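Local coordinates for proline iminopeptidase (PDB 3WMR), which is an amidohydrolase of the alpha/beta hydrolase fold with a hydrophobic tunnel for polyketide substrates, and probably releases N-terminal proline from peptides, at residues A[57-62]-A[78-83]; A[32-37]-A[85-90]; A[167-172]-A[196-201]. All coordinates share one frame; numbering follows the deposited sequence.

Contacts 1 and 2 are neighbours, their centres about 8 Å apart: contact 1 includes strand 76-80 and contact 2 strand 32-39, antiparallel neighbours in the central sheet. Asp80 belongs to the first and joins the second: its carboxylate and its backbone carbonyl both bond to the loop 85-90, Asp80 OD2 lying 2.7 Å from Gly86 N. Contact 3 is separate, among the helices between strands 143-149 and 258-263, with its centre about 27 Å from that of contact 1 and about 35 Å from that of contact 2. Of the predicted catalytic residues, Ser126 has its side chain about 12 Å from that of Thr59, and Asp266 and His293 have theirs about 8 Å from that of Phe198.

Contact 1: A[57-62]-A[78-83]; sequences GSTHDY and HYDQLG
The imidazole of His60 meets Asp80 OD1 and His78 CD2 at its edge, both near the ring plane; Asp61 CG lies over one face, offset toward the rim, and the Trp35 ring lies on the opposite face. His60 ND1 donates a hydrogen bond to Asp80 OD1 at 2.9 Å, with the acceptor only 5° out of the ring plane; the oxygen is approached on its syn side, well out of the carboxylate plane. His60 N reaches the same Asp80 OD1 at 3.0 Å in a nearly straight bond (172°), so two N-H groups of one residue grip one oxygen. CG of His60, between its backbone N and carbonyl carbon (chi1 81°), brings the ring to the side its own N-H faces. His78 crosses His60 at about a right angle, and its NE2 bonds to Leu63 O. Asp80 OD2 accepts from Gly86 N and from a water that also donates to Asp61 OD2. Asp61 OD2 takes a further bond from Thr59 OG1; these donors probably ease the closeness of two acids, Asp61 OD2 and Asp80 OD1 being 4.5 Å apart. This His-carboxylate hydrogen bond of the alpha/beta hydrolase fold lies apart from the predicted nucleophile. It ties the loop after strand 49-52 to the end of strand 76-80, with helix 211-222 against Thr59 and Asp61, helix 100-113 against Tyr79, and strand 32-39 alongside.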
ATOM      1  N   GLY A  57       8.115   2.952  -1.743  1.00 26.01           N
ATOM      2  CA  GLY A  57       8.653   3.856  -2.754  1.00 26.93           C
ATOM      3  C   GLY A  57       7.613   4.342  -3.745  1.00 27.02           C
ATOM      4  O   GLY A  57       7.956   4.936  -4.766  1.00 27.16           O
ATOM      5  N   SER A  58       6.346   4.096  -3.434  1.00 26.26           N
ATOM      6  CA  SER A  58       5.253   4.618  -4.224  1.00 27.48           C
ATOM      7  C   SER A  58       4.909   6.010  -3.653  1.00 27.32           C
ATOM      8  O   SER A  58       5.725   6.605  -2.939  1.00 28.05           O
ATOM      9  CB  SER A  58       4.087   3.635  -4.170  1.00 28.37           C
ATOM     10  OG  SER A  58       3.015   4.067  -4.978  1.00 30.55           O
ATOM     11  N   THR A  59       3.745   6.555  -3.986  1.00 26.22           N
ATOM     12  CA  THR A  59       3.327   7.824  -3.424  1.00 25.42           C
ATOM     13  C   THR A  59       1.848   7.763  -3.074  1.00 24.61           C
ATOM     14  O   THR A  59       1.156   6.809  -3.429  1.00 23.48           O
ATOM     15  CB  THR A  59       3.617   9.014  -4.375  1.00 25.90           C
ATOM     16  OG1 THR A  59       2.852   8.883  -5.593  1.00 25.66           O
ATOM     17  CG2 THR A  59       5.104   9.111  -4.696  1.00 26.27           C
ATOM     18  N   HIS A  60       1.375   8.786  -2.376  1.00 25.66           N
ATOM     19  CA  HIS A  60      -0.024   8.865  -1.940  1.00 26.87           C
ATOM     20  C   HIS A  60      -1.007   9.056  -3.084  1.00 27.03           C
ATOM     21  O   HIS A  60      -2.209   8.849  -2.909  1.00 25.84           O
ATOM     22  CB  HIS A  60      -0.227  10.060  -1.007  1.00 27.86           C
ATOM     23  CG  HIS A  60      -0.390  11.366  -1.734  1.00 29.25           C
ATOM     24  ND1 HIS A  60       0.679  12.083  -2.230  1.00 30.32           N
ATOM     25  CD2 HIS A  60      -1.500  12.061  -2.079  1.00 30.23           C
ATOM     26  CE1 HIS A  60       0.234  13.167  -2.844  1.00 31.57           C
ATOM     27  NE2 HIS A  60      -1.086  13.174  -2.770  1.00 31.78           N
ATOM     28  N   ASP A  61      -0.499   9.482  -4.238  1.00 28.12           N
ATOM     29  CA  ASP A  61      -1.345  10.038  -5.315  1.00 28.93           C
ATOM     30  C   ASP A  61      -2.442   9.096  -5.781  1.00 27.88           C
ATOM     31  O   ASP A  61      -3.589   9.503  -5.913  1.00 29.48           O
ATOM     32  CB  ASP A  61      -0.487  10.453  -6.526  1.00 30.85           C
ATOM     33  CG  ASP A  61       0.504  11.540  -6.189  1.00 32.41           C
ATOM     34  OD1 ASP A  61       0.254  12.711  -6.553  1.00 34.47           O
ATOM     35  OD2 ASP A  61       1.535  11.221  -5.561  1.00 33.71           O
ATOM     36  N   TYR A  62      -2.094   7.839  -6.030  1.00 27.36           N
ATOM     37  CA  TYR A  62      -3.081   6.823  -6.458  1.00 27.44           C
ATOM     38  C   TYR A  62      -4.167   6.519  -5.410  1.00 26.64           C
ATOM     39  O   TYR A  62      -5.157   5.866  -5.725  1.00 26.90           O
ATOM     40  CB  TYR A  62      -2.378   5.523  -6.895  1.00 27.19           C
ATOM     41  CG  TYR A  62      -1.968   4.605  -5.738  1.00 26.63           C
ATOM     42  CD1 TYR A  62      -0.859   4.899  -4.961  1.00 26.10           C
ATOM     43  CD2 TYR A  62      -2.686   3.439  -5.443  1.00 26.03           C
ATOM     44  CE1 TYR A  62      -0.485   4.088  -3.900  1.00 25.86           C
ATOM     45  CE2 TYR A  62      -2.302   2.602  -4.377  1.00 26.30           C
ATOM     46  CZ  TYR A  62      -1.202   2.945  -3.609  1.00 25.45           C
ATOM     47  OH  TYR A  62      -0.797   2.164  -2.547  1.00 24.97           O
ATOM     48  N   HIS A  78      -3.414  11.760   3.828  1.00 26.33           N
ATOM     49  CA  HIS A  78      -2.489  11.193   2.842  1.00 26.95           C
ATOM     50  C   HIS A  78      -1.086  11.651   3.182  1.00 27.06           C
ATOM     51  O   HIS A  78      -0.906  12.774   3.647  1.00 27.64           O
ATOM     52  CB  HIS A  78      -2.796  11.659   1.417  1.00 27.35           C
ATOM     53  CG  HIS A  78      -4.025  11.052   0.824  1.00 26.89           C
ATOM     54  ND1 HIS A  78      -5.293  11.507   1.115  1.00 26.79           N
ATOM     55  CD2 HIS A  78      -4.182  10.057  -0.077  1.00 26.69           C
ATOM     56  CE1 HIS A  78      -6.179  10.802   0.435  1.00 26.24           C
ATOM     57  NE2 HIS A  78      -5.531   9.917  -0.295  1.00 25.55           N
ATOM     58  N   TYR A  79      -0.096  10.789   2.964  1.00 26.95           N
ATOM     59  CA  TYR A  79       1.300  11.223   3.037  1.00 28.06           C
ATOM     60  C   TYR A  79       2.256  10.415   2.152  1.00 28.23           C
ATOM     61  O   TYR A  79       1.982   9.277   1.794  1.00 27.55           O
ATOM     62  CB  TYR A  79       1.787  11.272   4.489  1.00 28.04           C
ATOM     63  CG  TYR A  79       2.296   9.974   5.097  1.00 27.49           C
ATOM     64  CD1 TYR A  79       1.420   9.063   5.691  1.00 27.03           C
ATOM     65  CD2 TYR A  79       3.668   9.688   5.148  1.00 27.33           C
ATOM     66  CE1 TYR A  79       1.889   7.896   6.286  1.00 25.71           C
ATOM     67  CE2 TYR A  79       4.141   8.518   5.740  1.00 27.06           C
ATOM     68  CZ  TYR A  79       3.246   7.623   6.307  1.00 26.71           C
ATOM     69  OH  TYR A  79       3.698   6.452   6.901  1.00 25.77           O
ATOM     70  N   ASP A  80       3.373  11.043   1.797  1.00 29.20           N
ATOM     71  CA  ASP A  80       4.427  10.399   1.024  1.00 29.60           C
ATOM     72  C   ASP A  80       5.500   9.964   1.977  1.00 29.54           C
ATOM     73  O   ASP A  80       6.053  10.772   2.709  1.00 31.35           O
ATOM     74  CB  ASP A  80       5.061  11.360   0.026  1.00 29.98           C
ATOM     75  CG  ASP A  80       4.150  11.701  -1.120  1.00 29.93           C
ATOM     76  OD1 ASP A  80       3.190  10.949  -1.401  1.00 29.58           O
ATOM     77  OD2 ASP A  80       4.414  12.736  -1.740  1.00 30.27           O
ATOM     78  N   GLN A  81       5.787   8.675   1.970  1.00 29.36           N
ATOM     79  CA  GLN A  81       6.870   8.115   2.759  1.00 30.00           C
ATOM     80  C   GLN A  81       8.242   8.634   2.308  1.00 31.03           C
ATOM     81  O   GLN A  81       8.419   9.085   1.179  1.00 31.57           O
ATOM     82  CB  GLN A  81       6.784   6.586   2.718  1.00 28.68           C
ATOM     83  CG  GLN A  81       5.537   6.087   3.437  1.00 27.61           C
ATOM     84  CD  GLN A  81       5.108   4.691   3.035  1.00 25.96           C
ATOM     85  OE1 GLN A  81       5.932   3.788   2.889  1.00 24.16           O
ATOM     86  NE2 GLN A  81       3.795   4.495   2.912  1.00 25.41           N
ATOM     87  N   LEU A  82       9.209   8.582   3.214  1.00 33.68           N
ATOM     88  CA  LEU A  82      10.538   9.135   2.940  1.00 35.04           C
ATOM     89  C   LEU A  82      11.151   8.456   1.734  1.00 34.49           C
ATOM     90  O   LEU A  82      11.109   7.239   1.623  1.00 33.58           O
ATOM     91  CB  LEU A  82      11.463   8.943   4.137  1.00 36.49           C
ATOM     92  CG  LEU A  82      12.858   9.572   4.032  1.00 38.61           C
ATOM     93  CD1 LEU A  82      12.764  11.092   4.091  1.00 40.19           C
ATOM     94  CD2 LEU A  82      13.774   9.051   5.131  1.00 39.41           C
ATOM     95  N   GLY A  83      11.736   9.258   0.849  1.00 35.50           N
ATOM     96  CA  GLY A  83      12.444   8.753  -0.321  1.00 34.82           C
ATOM     97  C   GLY A  83      11.754   9.086  -1.630  1.00 34.27           C
ATOM     98  O   GLY A  83      12.387   9.037  -2.691  1.00 35.38           O
TER
HETATM   99  O   HOH W   1       8.005   3.767   0.937  1.00 25.43           O
HETATM  100  O   HOH W   2       7.292   7.886  -1.023  1.00 27.83           O
HETATM  101  O   HOH W   3       3.602  12.765  -4.290  1.00 29.38           O

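Contact 2: A[32-37]-A[85-90]; sequences YRTWYR and GGSTHL
Tyr32 presents one ring face to Leu90: methyl CD2 of Leu90 sits 3.9 Å from the Tyr32 ring centroid and 27° off the normal, a CH-pi contact displaced toward the phenol rim. Nearer the backbone, Tyr32 CB packs against Thr88 OG1 at 3.4 Å, and Thr88 CG2 approaches Tyr32 CD1 obliquely. At Arg33 the backbone is held from both of its polar groups. Arg33 N donates to Thr88 OG1 at 2.7 Å, and Arg33 O accepts from Thr88 N at 3.1 Å. The first of these bonds relies on the Thr88 hydroxyl lying opposite the carbonyl carbon, beside its own N (chi1 -49°). With a valine in its place, the Arg33 N-H would probably be left without this acceptor. The Arg33 side chain leads elsewhere, its NH2 bonding to Thr26 OG1 on strand 23-29. These bonds belong to the antiparallel start of the alpha/beta hydrolase sheet, where strand 32-39 lies between strands 23-29 and 76-80; past the end of strand 76-80, the loop 85-90 takes up the strand's edge, running roughly opposite to it. Thr34 CA touches Ser87 OG, while Thr34 OG1 bonds to Glu106. Trp35 N then donates to Ser87 OG in an almost straight bond of 2.9 Å (176°). As that hydroxyl in turn bonds to the carbonyl of Asp80, Ser87 bridges the two strands where they part. Trp35 CB also presses to 3.3 Å from Gly86 C, an approach permitted by the lack of a side chain on Gly86, whose CA meets the indole obliquely.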
ATOM      1  N   TYR A  32      15.379  14.894   8.083  1.00 51.33           N
ATOM      2  CA  TYR A  32      14.669  14.973   6.793  1.00 48.85           C
ATOM      3  C   TYR A  32      13.249  15.495   6.967  1.00 47.13           C
ATOM      4  O   TYR A  32      12.843  15.810   8.081  1.00 47.59           O
ATOM      5  CB  TYR A  32      14.653  13.595   6.113  1.00 47.60           C
ATOM      6  CG  TYR A  32      15.983  12.869   6.174  1.00 48.17           C
ATOM      7  CD1 TYR A  32      17.054  13.268   5.375  1.00 48.32           C
ATOM      8  CD2 TYR A  32      16.169  11.788   7.033  1.00 47.80           C
ATOM      9  CE1 TYR A  32      18.271  12.616   5.432  1.00 49.17           C
ATOM     10  CE2 TYR A  32      17.384  11.122   7.088  1.00 48.84           C
ATOM     11  CZ  TYR A  32      18.429  11.538   6.289  1.00 50.17           C
ATOM     12  OH  TYR A  32      19.642  10.875   6.351  1.00 53.39           O
ATOM     13  N   ARG A  33      12.508  15.585   5.860  1.00 45.47           N
ATOM     14  CA  ARG A  33      11.125  16.069   5.849  1.00 44.38           C
ATOM     15  C   ARG A  33      10.160  14.984   5.343  1.00 42.17           C
ATOM     16  O   ARG A  33      10.479  14.262   4.392  1.00 41.27           O
ATOM     17  CB  ARG A  33      10.997  17.285   4.929  1.00 45.56           C
ATOM     18  CG  ARG A  33      12.024  18.391   5.149  1.00 47.67           C
ATOM     19  CD  ARG A  33      11.860  19.095   6.486  1.00 49.07           C
ATOM     20  NE  ARG A  33      10.535  19.695   6.625  1.00 50.24           N
ATOM     21  CZ  ARG A  33      10.116  20.356   7.699  1.00 50.32           C
ATOM     22  NH1 ARG A  33      10.922  20.532   8.739  1.00 52.37           N
ATOM     23  NH2 ARG A  33       8.883  20.847   7.731  1.00 49.52           N
ATOM     24  N   THR A  34       8.983  14.895   5.965  1.00 40.34           N
ATOM     25  CA  THR A  34       7.898  14.018   5.503  1.00 38.89           C
ATOM     26  C   THR A  34       6.732  14.876   5.047  1.00 38.44           C
ATOM     27  O   THR A  34       6.227  15.680   5.825  1.00 40.54           O
ATOM     28  CB  THR A  34       7.391  13.094   6.630  1.00 37.40           C
ATOM     29  OG1 THR A  34       8.452  12.252   7.083  1.00 37.36           O
ATOM     30  CG2 THR A  34       6.225  12.224   6.154  1.00 36.26           C
ATOM     31  N   TRP A  35       6.288  14.684   3.807  1.00 37.25           N
ATOM     32  CA  TRP A  35       5.184  15.454   3.230  1.00 35.90           C
ATOM     33  C   TRP A  35       3.834  14.803   3.495  1.00 36.25           C
ATOM     34  O   TRP A  35       3.683  13.583   3.349  1.00 34.96           O
ATOM     35  CB  TRP A  35       5.361  15.602   1.720  1.00 36.65           C
ATOM     36  CG  TRP A  35       4.339  16.502   1.079  1.00 36.98           C
ATOM     37  CD1 TRP A  35       4.446  17.860   0.875  1.00 38.19           C
ATOM     38  CD2 TRP A  35       3.053  16.122   0.570  1.00 36.09           C
ATOM     39  NE1 TRP A  35       3.301  18.341   0.280  1.00 37.77           N
ATOM     40  CE2 TRP A  35       2.435  17.295   0.072  1.00 37.11           C
ATOM     41  CE3 TRP A  35       2.362  14.906   0.484  1.00 35.20           C
ATOM     42  CZ2 TRP A  35       1.156  17.285  -0.497  1.00 36.89           C
ATOM     43  CZ3 TRP A  35       1.098  14.896  -0.082  1.00 34.66           C
ATOM     44  CH2 TRP A  35       0.502  16.085  -0.563  1.00 35.93           C
ATOM     45  N   TYR A  36       2.846  15.633   3.831  1.00 36.25           N
ATOM     46  CA  TYR A  36       1.497  15.171   4.179  1.00 36.51           C
ATOM     47  C   TYR A  36       0.416  16.088   3.618  1.00 36.69           C
ATOM     48  O   TYR A  36       0.678  17.199   3.153  1.00 38.60           O
ATOM     49  CB  TYR A  36       1.337  15.107   5.707  1.00 35.64           C
ATOM     50  CG  TYR A  36       1.181  16.486   6.318  1.00 37.35           C
ATOM     51  CD1 TYR A  36       2.298  17.243   6.657  1.00 38.66           C
ATOM     52  CD2 TYR A  36      -0.080  17.051   6.511  1.00 37.12           C
ATOM     53  CE1 TYR A  36       2.171  18.518   7.184  1.00 39.68           C
ATOM     54  CE2 TYR A  36      -0.218  18.326   7.037  1.00 38.07           C
ATOM     55  CZ  TYR A  36       0.914  19.052   7.371  1.00 39.27           C
ATOM     56  OH  TYR A  36       0.806  20.308   7.901  1.00 40.01           O
ATOM     57  N   ARG A  37      -0.817  15.623   3.730  1.00 38.02           N
ATOM     58  CA  ARG A  37      -1.992  16.392   3.339  1.00 38.07           C
ATOM     59  C   ARG A  37      -3.206  15.887   4.143  1.00 36.60           C
ATOM     60  O   ARG A  37      -3.420  14.672   4.255  1.00 35.55           O
ATOM     61  CB  ARG A  37      -2.191  16.229   1.826  1.00 40.74           C
ATOM     62  CG  ARG A  37      -3.624  16.154   1.345  1.00 42.21           C
ATOM     63  CD  ARG A  37      -3.810  15.109   0.263  1.00 42.42           C
ATOM     64  NE  ARG A  37      -4.206  15.707  -1.003  1.00 45.47           N
ATOM     65  CZ  ARG A  37      -5.445  16.066  -1.338  1.00 45.25           C
ATOM     66  NH1 ARG A  37      -6.468  15.906  -0.511  1.00 44.95           N
ATOM     67  NH2 ARG A  37      -5.658  16.592  -2.531  1.00 47.69           N
ATOM     68  N   GLY A  85       8.087  11.293  -3.713  1.00 33.82           N
ATOM     69  CA  GLY A  85       7.045  12.308  -3.663  1.00 34.90           C
ATOM     70  C   GLY A  85       7.531  13.593  -3.008  1.00 36.05           C
ATOM     71  O   GLY A  85       8.656  14.043  -3.257  1.00 36.30           O
ATOM     72  N   GLY A  86       6.690  14.165  -2.150  1.00 35.95           N
ATOM     73  CA  GLY A  86       6.965  15.456  -1.533  1.00 37.06           C
ATOM     74  C   GLY A  86       7.937  15.390  -0.376  1.00 38.04           C
ATOM     75  O   GLY A  86       8.328  16.426   0.154  1.00 39.20           O
ATOM     76  N   SER A  87       8.319  14.181   0.034  1.00 37.61           N
ATOM     77  CA  SER A  87       9.265  14.005   1.138  1.00 38.52           C
ATOM     78  C   SER A  87      10.700  14.113   0.629  1.00 40.03           C
ATOM     79  O   SER A  87      10.921  14.236  -0.566  1.00 40.22           O
ATOM     80  CB  SER A  87       9.013  12.664   1.826  1.00 36.87           C
ATOM     81  OG  SER A  87       7.659  12.603   2.270  1.00 35.73           O
ATOM     82  N   THR A  88      11.670  14.079   1.542  1.00 42.20           N
ATOM     83  CA  THR A  88      13.080  14.175   1.166  1.00 42.95           C
ATOM     84  C   THR A  88      13.476  12.985   0.277  1.00 42.99           C
ATOM     85  O   THR A  88      13.217  11.830   0.621  1.00 41.77           O
ATOM     86  CB  THR A  88      14.003  14.220   2.411  1.00 43.75           C
ATOM     87  OG1 THR A  88      13.515  15.191   3.345  1.00 43.58           O
ATOM     88  CG2 THR A  88      15.445  14.577   2.028  1.00 43.74           C
ATOM     89  N   HIS A  89      14.083  13.285  -0.871  1.00 43.72           N
ATOM     90  CA  HIS A  89      14.672  12.267  -1.740  1.00 42.94           C
ATOM     91  C   HIS A  89      16.104  12.029  -1.313  1.00 44.56           C
ATOM     92  O   HIS A  89      16.821  12.972  -1.008  1.00 45.07           O
ATOM     93  CB  HIS A  89      14.623  12.710  -3.196  1.00 42.77           C
ATOM     94  CG  HIS A  89      13.234  12.822  -3.727  1.00 40.83           C
ATOM     95  ND1 HIS A  89      12.761  12.029  -4.747  1.00 39.69           N
ATOM     96  CD2 HIS A  89      12.199  13.607  -3.350  1.00 40.43           C
ATOM     97  CE1 HIS A  89      11.498  12.330  -4.986  1.00 39.28           C
ATOM     98  NE2 HIS A  89      11.135  13.288  -4.153  1.00 39.32           N
ATOM     99  N   LEU A  90      16.503  10.763  -1.260  1.00 44.90           N
ATOM    100  CA  LEU A  90      17.859  10.390  -0.890  1.00 47.11           C
ATOM    101  C   LEU A  90      18.403   9.388  -1.912  1.00 47.12           C
ATOM    102  O   LEU A  90      18.635   8.224  -1.581  1.00 45.03           O
ATOM    103  CB  LEU A  90      17.889   9.786   0.517  1.00 48.42           C
ATOM    104  CG  LEU A  90      17.331  10.626   1.671  1.00 50.34           C
ATOM    105  CD1 LEU A  90      15.814  10.723   1.627  1.00 50.05           C
ATOM    106  CD2 LEU A  90      17.763  10.039   3.009  1.00 51.62           C
TER

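Contact 3: A[167-172]-A[196-201]; sequences ALLPPD and RAFYDR
A loop leading into a helix meets the side of another helix here, joined by one arginine bond and a small apolar patch. Residues 167-172 link helix 155-166 to helix 171-183 and lean on helix 189-202, all in the helical region between strands 143-149 and 258-263 that forms the cap in enzymes of this family. Arg201 reaches across to the loop, extended from CG to NE (chi2 -178°), and Arg201 NH1 donates to Leu168 O at 3.0 Å. That oxygen lies near the guanidinium plane, but the donor stands well above the carbonyl plane. Leu169 runs past Arg201 in the opposite sense and lays CD2 over one face of the guanidinium, 3.9 Å from Arg201 NH1. The same Leu169 CD2 lies 3.8 Å from Ala197 O, while CD1 comes to the edge of the Phe198 ring. Pro170, at the N-cap position of helix 171-183, brings its CD to 3.9 Å from Arg201 NH2. Phe198 also packs on Met162 and Leu165 of helix 155-166. The charged guanidinium is thus held here by one N-H bond to a backbone oxygen and covered on one face by a methyl, with no carboxylate partner within the two segments.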
ATOM      1  N   ALA A 167       1.904 -18.235 -14.776  1.00 29.09           N
ATOM      2  CA  ALA A 167       1.588 -19.461 -15.532  1.00 30.45           C
ATOM      3  C   ALA A 167       0.223 -19.436 -16.247  1.00 31.25           C
ATOM      4  O   ALA A 167      -0.031 -20.278 -17.103  1.00 31.06           O
ATOM      5  CB  ALA A 167       1.661 -20.683 -14.612  1.00 30.70           C
ATOM      6  N   LEU A 168      -0.666 -18.517 -15.869  1.00 32.53           N
ATOM      7  CA  LEU A 168      -1.974 -18.350 -16.551  1.00 32.94           C
ATOM      8  C   LEU A 168      -1.935 -17.298 -17.660  1.00 33.33           C
ATOM      9  O   LEU A 168      -2.926 -17.096 -18.369  1.00 34.05           O
ATOM     10  CB  LEU A 168      -3.068 -18.000 -15.535  1.00 33.85           C
ATOM     11  CG  LEU A 168      -3.344 -19.076 -14.481  1.00 34.87           C
ATOM     12  CD1 LEU A 168      -4.165 -18.512 -13.334  1.00 35.74           C
ATOM     13  CD2 LEU A 168      -4.044 -20.287 -15.100  1.00 36.15           C
ATOM     14  N   LEU A 169      -0.798 -16.625 -17.819  1.00 32.01           N
ATOM     15  CA  LEU A 169      -0.610 -15.709 -18.944  1.00 32.01           C
ATOM     16  C   LEU A 169      -0.379 -16.497 -20.226  1.00 32.11           C
ATOM     17  O   LEU A 169      -0.035 -17.680 -20.155  1.00 31.89           O
ATOM     18  CB  LEU A 169       0.588 -14.795 -18.688  1.00 30.72           C
ATOM     19  CG  LEU A 169       0.424 -13.815 -17.528  1.00 30.51           C
ATOM     20  CD1 LEU A 169       1.733 -13.096 -17.293  1.00 30.45           C
ATOM     21  CD2 LEU A 169      -0.685 -12.804 -17.809  1.00 30.94           C
ATOM     22  N   PRO A 170      -0.541 -15.848 -21.396  1.00 32.06           N
ATOM     23  CA  PRO A 170      -0.208 -16.517 -22.661  1.00 33.69           C
ATOM     24  C   PRO A 170       1.253 -17.001 -22.695  1.00 34.01           C
ATOM     25  O   PRO A 170       2.133 -16.348 -22.117  1.00 33.27           O
ATOM     26  CB  PRO A 170      -0.442 -15.432 -23.718  1.00 33.51           C
ATOM     27  CG  PRO A 170      -1.389 -14.478 -23.084  1.00 33.59           C
ATOM     28  CD  PRO A 170      -1.064 -14.488 -21.616  1.00 32.55           C
ATOM     29  N   PRO A 171       1.508 -18.151 -23.339  1.00 34.97           N
ATOM     30  CA  PRO A 171       2.875 -18.682 -23.358  1.00 34.86           C
ATOM     31  C   PRO A 171       3.932 -17.672 -23.827  1.00 34.59           C
ATOM     32  O   PRO A 171       4.979 -17.558 -23.197  1.00 32.33           O
ATOM     33  CB  PRO A 171       2.765 -19.869 -24.321  1.00 36.10           C
ATOM     34  CG  PRO A 171       1.361 -20.341 -24.140  1.00 36.79           C
ATOM     35  CD  PRO A 171       0.551 -19.085 -23.970  1.00 36.31           C
ATOM     36  N   ASP A 172       3.651 -16.918 -24.886  1.00 34.81           N
ATOM     37  CA  ASP A 172       4.614 -15.935 -25.398  1.00 36.63           C
ATOM     38  C   ASP A 172       4.931 -14.828 -24.390  1.00 33.90           C
ATOM     39  O   ASP A 172       6.068 -14.356 -24.323  1.00 32.54           O
ATOM     40  CB  ASP A 172       4.158 -15.322 -26.750  1.00 41.43           C
ATOM     41  CG  ASP A 172       2.946 -14.410 -26.620  1.00 45.46           C
ATOM     42  OD1 ASP A 172       1.955 -14.805 -25.966  1.00 49.89           O
ATOM     43  OD2 ASP A 172       2.958 -13.303 -27.211  1.00 52.03           O
ATOM     44  N   ARG A 196       2.419  -5.595 -18.827  1.00 31.20           N
ATOM     45  CA  ARG A 196       1.069  -5.027 -18.947  1.00 33.16           C
ATOM     46  C   ARG A 196      -0.020  -6.074 -19.075  1.00 31.42           C
ATOM     47  O   ARG A 196      -1.119  -5.890 -18.570  1.00 32.17           O
ATOM     48  CB  ARG A 196       1.001  -4.068 -20.135  1.00 35.98           C
ATOM     49  CG  ARG A 196       1.676  -2.744 -19.841  1.00 38.80           C
ATOM     50  CD  ARG A 196       0.678  -1.790 -19.233  1.00 40.76           C
ATOM     51  NE  ARG A 196      -0.374  -1.579 -20.217  1.00 45.71           N
ATOM     52  CZ  ARG A 196      -1.638  -1.298 -19.943  1.00 46.24           C
ATOM     53  NH1 ARG A 196      -2.050  -1.174 -18.697  1.00 46.87           N
ATOM     54  NH2 ARG A 196      -2.493  -1.145 -20.939  1.00 48.26           N
ATOM     55  N   ALA A 197       0.274  -7.175 -19.748  1.00 29.83           N
ATOM     56  CA  ALA A 197      -0.636  -8.297 -19.720  1.00 29.70           C
ATOM     57  C   ALA A 197      -0.915  -8.760 -18.270  1.00 28.18           C
ATOM     58  O   ALA A 197      -2.009  -9.228 -17.984  1.00 28.31           O
ATOM     59  CB  ALA A 197      -0.098  -9.447 -20.565  1.00 30.50           C
ATOM     60  N   PHE A 198       0.056  -8.627 -17.357  1.00 26.71           N
ATOM     61  CA  PHE A 198      -0.175  -8.994 -15.937  1.00 25.14           C
ATOM     62  C   PHE A 198      -0.924  -7.867 -15.236  1.00 24.72           C
ATOM     63  O   PHE A 198      -1.910  -8.114 -14.561  1.00 25.10           O
ATOM     64  CB  PHE A 198       1.152  -9.307 -15.201  1.00 24.08           C
ATOM     65  CG  PHE A 198       0.984  -9.715 -13.748  1.00 23.53           C
ATOM     66  CD1 PHE A 198       0.819  -8.760 -12.744  1.00 23.39           C
ATOM     67  CD2 PHE A 198       1.046 -11.057 -13.380  1.00 23.77           C
ATOM     68  CE1 PHE A 198       0.693  -9.143 -11.412  1.00 23.01           C
ATOM     69  CE2 PHE A 198       0.917 -11.442 -12.054  1.00 23.12           C
ATOM     70  CZ  PHE A 198       0.756 -10.486 -11.072  1.00 22.76           C
ATOM     71  N   TYR A 199      -0.469  -6.630 -15.417  1.00 24.98           N
ATOM     72  CA  TYR A 199      -1.054  -5.496 -14.699  1.00 24.93           C
ATOM     73  C   TYR A 199      -2.525  -5.340 -15.078  1.00 26.06           C
ATOM     74  O   TYR A 199      -3.371  -5.128 -14.207  1.00 25.21           O
ATOM     75  CB  TYR A 199      -0.286  -4.187 -14.954  1.00 24.72           C
ATOM     76  CG  TYR A 199       0.933  -3.936 -14.047  1.00 23.57           C
ATOM     77  CD1 TYR A 199       1.892  -4.917 -13.839  1.00 23.44           C
ATOM     78  CD2 TYR A 199       1.137  -2.696 -13.456  1.00 23.12           C
ATOM     79  CE1 TYR A 199       3.004  -4.683 -13.012  1.00 22.68           C
ATOM     80  CE2 TYR A 199       2.249  -2.437 -12.657  1.00 23.21           C
ATOM     81  CZ  TYR A 199       3.175  -3.434 -12.437  1.00 22.61           C
ATOM     82  OH  TYR A 199       4.262  -3.156 -11.655  1.00 22.52           O
ATOM     83  N   ASP A 200      -2.826  -5.473 -16.369  1.00 26.80           N
ATOM     84  CA  ASP A 200      -4.199  -5.336 -16.855  1.00 28.56           C
ATOM     85  C   ASP A 200      -5.138  -6.357 -16.217  1.00 28.46           C
ATOM     86  O   ASP A 200      -6.334  -6.129 -16.186  1.00 28.52           O
ATOM     87  CB  ASP A 200      -4.280  -5.474 -18.385  1.00 29.55           C
ATOM     88  CG  ASP A 200      -3.500  -4.400 -19.129  1.00 30.91           C
ATOM     89  OD1 ASP A 200      -3.138  -3.365 -18.538  1.00 31.13           O
ATOM     90  OD2 ASP A 200      -3.247  -4.584 -20.340  1.00 33.38           O
ATOM     91  N   ARG A 201      -4.621  -7.475 -15.694  1.00 27.55           N
ATOM     92  CA  ARG A 201      -5.501  -8.448 -15.039  1.00 27.18           C
ATOM     93  C   ARG A 201      -5.581  -8.253 -13.537  1.00 26.23           C
ATOM     94  O   ARG A 201      -6.668  -8.377 -12.937  1.00 24.74           O
ATOM     95  CB  ARG A 201      -5.038  -9.877 -15.292  1.00 28.56           C
ATOM     96  CG  ARG A 201      -5.132 -10.325 -16.734  1.00 30.73           C
ATOM     97  CD  ARG A 201      -4.698 -11.775 -16.843  1.00 31.96           C
ATOM     98  NE  ARG A 201      -4.684 -12.266 -18.223  1.00 31.80           N
ATOM     99  CZ  ARG A 201      -4.435 -13.524 -18.559  1.00 32.61           C
ATOM    100  NH1 ARG A 201      -4.171 -14.434 -17.626  1.00 33.29           N
ATOM    101  NH2 ARG A 201      -4.427 -13.876 -19.834  1.00 33.68           N
TER